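Local coordinates for Pdx2 protein (Plasmodium falciparum, PDB 2ABW) that hydrolyses glutamine to glutamate and ammonia, which is channelled to the Pdx1 partner for the synthesis of pyridoxal 5'-phosphate, the active form of vitamin B6, at residues Ser142-Asp147 with Thr203-Tyr208. Numbering follows the deposited sequence.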
loop_
_atom_site.group_PDB
_atom_site.type_symbol
_atom_site.label_atom_id
_atom_site.label_comp_id
_atom_site.label_asym_id
_atom_site.label_seq_id
_atom_site.Cartn_x
_atom_site.Cartn_y
_atom_site.Cartn_z
ATOM N N SER A 142 -3.613 6.794 17.564
ATOM C CA SER A 142 -5.037 6.896 17.777
ATOM C C SER A 142 -5.936 6.529 16.609
ATOM O O SER A 142 -7.171 6.424 16.805
ATOM C CB SER A 142 -5.385 8.354 18.231
ATOM O OG SER A 142 -5.132 9.206 17.182
ATOM N N ALA A 143 -5.331 6.227 15.472
ATOM C CA ALA A 143 -6.103 5.716 14.311
ATOM C C ALA A 143 -6.624 4.382 14.595
ATOM O O ALA A 143 -7.583 3.983 13.980
ATOM C CB ALA A 143 -5.235 5.684 13.132
ATOM N N PHE A 144 -6.039 3.638 15.558
ATOM C CA PHE A 144 -6.356 2.229 15.726
ATOM C C PHE A 144 -7.055 1.986 17.033
ATOM O O PHE A 144 -6.434 1.811 18.086
ATOM C CB PHE A 144 -5.090 1.382 15.605
ATOM C CG PHE A 144 -4.340 1.560 14.268
ATOM C CD1 PHE A 144 -4.981 1.333 13.062
ATOM C CD2 PHE A 144 -3.030 1.901 14.222
ATOM C CE1 PHE A 144 -4.297 1.437 11.833
ATOM C CE2 PHE A 144 -2.375 1.979 13.041
ATOM C CZ PHE A 144 -2.995 1.747 11.819
ATOM N N LYS A 145 -8.342 1.993 16.999
ATOM C CA LYS A 145 -9.120 1.573 18.140
ATOM C C LYS A 145 -9.131 0.078 18.322
ATOM O O LYS A 145 -8.672 -0.666 17.513
ATOM C CB LYS A 145 -10.597 1.975 17.915
ATOM C CG LYS A 145 -10.655 3.453 17.747
ATOM C CD LYS A 145 -11.951 3.957 17.201
ATOM C CE LYS A 145 -13.128 3.530 17.958
ATOM N NZ LYS A 145 -14.328 4.520 17.916
ATOM N N LYS A 146 -9.623 -0.368 19.438
ATOM C CA LYS A 146 -9.633 -1.781 19.651
ATOM C C LYS A 146 -10.580 -2.503 18.659
ATOM O O LYS A 146 -11.557 -1.967 18.196
ATOM C CB LYS A 146 -10.078 -2.069 21.071
ATOM C CG LYS A 146 -11.444 -1.670 21.345
ATOM C CD LYS A 146 -12.123 -2.582 22.367
ATOM C CE LYS A 146 -13.615 -2.333 22.397
ATOM N NZ LYS A 146 -14.396 -3.599 22.308
ATOM N N ASP A 147 -10.260 -3.757 18.385
ATOM C CA ASP A 147 -11.125 -4.632 17.612
ATOM C C ASP A 147 -11.443 -4.166 16.219
ATOM O O ASP A 147 -12.531 -4.413 15.685
ATOM C CB ASP A 147 -12.335 -5.097 18.371
ATOM C CG ASP A 147 -11.926 -5.961 19.581
ATOM O OD1 ASP A 147 -11.151 -6.939 19.424
ATOM O OD2 ASP A 147 -12.359 -5.571 20.683
ATOM N N THR A 203 -12.163 3.743 8.724
ATOM C CA THR A 203 -11.147 4.466 7.948
ATOM C C THR A 203 -9.777 4.451 8.682
ATOM O O THR A 203 -8.964 5.362 8.482
ATOM C CB THR A 203 -11.547 5.931 7.660
ATOM O OG1 THR A 203 -11.899 6.568 8.880
ATOM C CG2 THR A 203 -12.770 5.998 6.647
ATOM N N ALA A 204 -9.525 3.473 9.518
ATOM C CA ALA A 204 -8.350 3.529 10.455
ATOM C C ALA A 204 -7.070 3.625 9.662
ATOM O O ALA A 204 -6.183 4.421 10.008
ATOM C CB ALA A 204 -8.323 2.277 11.301
ATOM N N PHE A 205 -6.870 2.780 8.638
ATOM C CA PHE A 205 -5.587 2.786 7.918
ATOM C C PHE A 205 -5.397 4.061 7.080
ATOM O O PHE A 205 -4.278 4.537 6.848
ATOM C CB PHE A 205 -5.384 1.508 7.129
ATOM C CG PHE A 205 -5.051 0.319 8.064
ATOM C CD1 PHE A 205 -6.066 -0.368 8.674
ATOM C CD2 PHE A 205 -3.738 0.047 8.411
ATOM C CE1 PHE A 205 -5.771 -1.389 9.578
ATOM C CE2 PHE A 205 -3.459 -1.002 9.316
ATOM C CZ PHE A 205 -4.469 -1.631 9.926
ATOM N N GLN A 206 -6.519 4.553 6.547
ATOM C CA GLN A 206 -6.476 5.823 5.857
ATOM C C GLN A 206 -6.019 6.940 6.792
ATOM O O GLN A 206 -5.162 7.798 6.450
ATOM C CB GLN A 206 -7.853 6.197 5.252
ATOM C CG GLN A 206 -8.210 5.308 4.061
ATOM C CD GLN A 206 -8.804 3.971 4.402
ATOM O OE1 GLN A 206 -9.082 3.731 5.555
ATOM N NE2 GLN A 206 -9.049 3.141 3.374
ATOM N N GLN A 207 -6.551 6.973 7.971
ATOM C CA GLN A 207 -6.171 7.962 8.974
ATOM C C GLN A 207 -4.713 7.825 9.333
ATOM O O GLN A 207 -3.991 8.833 9.420
ATOM C CB GLN A 207 -7.060 7.811 10.175
ATOM C CG GLN A 207 -6.732 8.953 11.163
ATOM C CD GLN A 207 -7.559 8.896 12.446
ATOM O OE1 GLN A 207 -8.414 8.002 12.642
ATOM N NE2 GLN A 207 -7.295 9.813 13.305
ATOM N N TYR A 208 -4.246 6.611 9.545
ATOM C CA TYR A 208 -2.838 6.352 9.878
ATOM C C TYR A 208 -1.929 6.823 8.755
ATOM O O TYR A 208 -0.897 7.479 8.966
ATOM C CB TYR A 208 -2.623 4.881 10.074
ATOM C CG TYR A 208 -1.263 4.529 10.534
ATOM C CD1 TYR A 208 -0.860 4.831 11.842
ATOM C CD2 TYR A 208 -0.374 3.903 9.746
ATOM C CE1 TYR A 208 0.411 4.483 12.279
ATOM C CE2 TYR A 208 0.857 3.513 10.196
ATOM C CZ TYR A 208 1.253 3.806 11.456
ATOM O OH TYR A 208 2.518 3.469 11.994
HETATM O O HOH W 1 -9.581 6.734 15.517
HETATM O O HOH W 2 -9.983 5.256 13.225
#
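In an aromatic cluster with Phe-205 and Tyr-208, the ring of Phe-144 turns its edge to the face of Phe-205, CE1 standing 3.5 Å above the centre of that ring. The cluster packs the loop between strands 130-137 and 149-153 of the central mixed sheet against the start of helix 204-219, in this class I glutamine amidotransferase fold. Centroids 4.8 Å apart and planes at 52° define the edge-to-face pair. One face of the Tyr-208 ring receives Phe-144 CE2 toward its rim; here the planes meet at 39°, an oblique pairing. Ala-143 CB lies over one face of the Phe-144 ring. Phe-205 also meets Phe-195 edge-to-face and touches Leu-135 and Ile-137 of the sheet, while the hydroxyl of Tyr-208 hydrogen-bonds to Glu-186. With CG of Phe-144 anti to its carbonyl carbon (chi1 -58°), the ring is carried to the helix, where CD1 lies 3.9 Å from Ala-204 CB. The same Ala-143 CB also comes to 4.1 Å from Tyr-208 CB. No direct hydrogen bond joins the segments; a water oxygen lies within hydrogen-bonding distance of both, 2.8 Å from Ala-143 O and 3.2 Å from Gln-207 OE1.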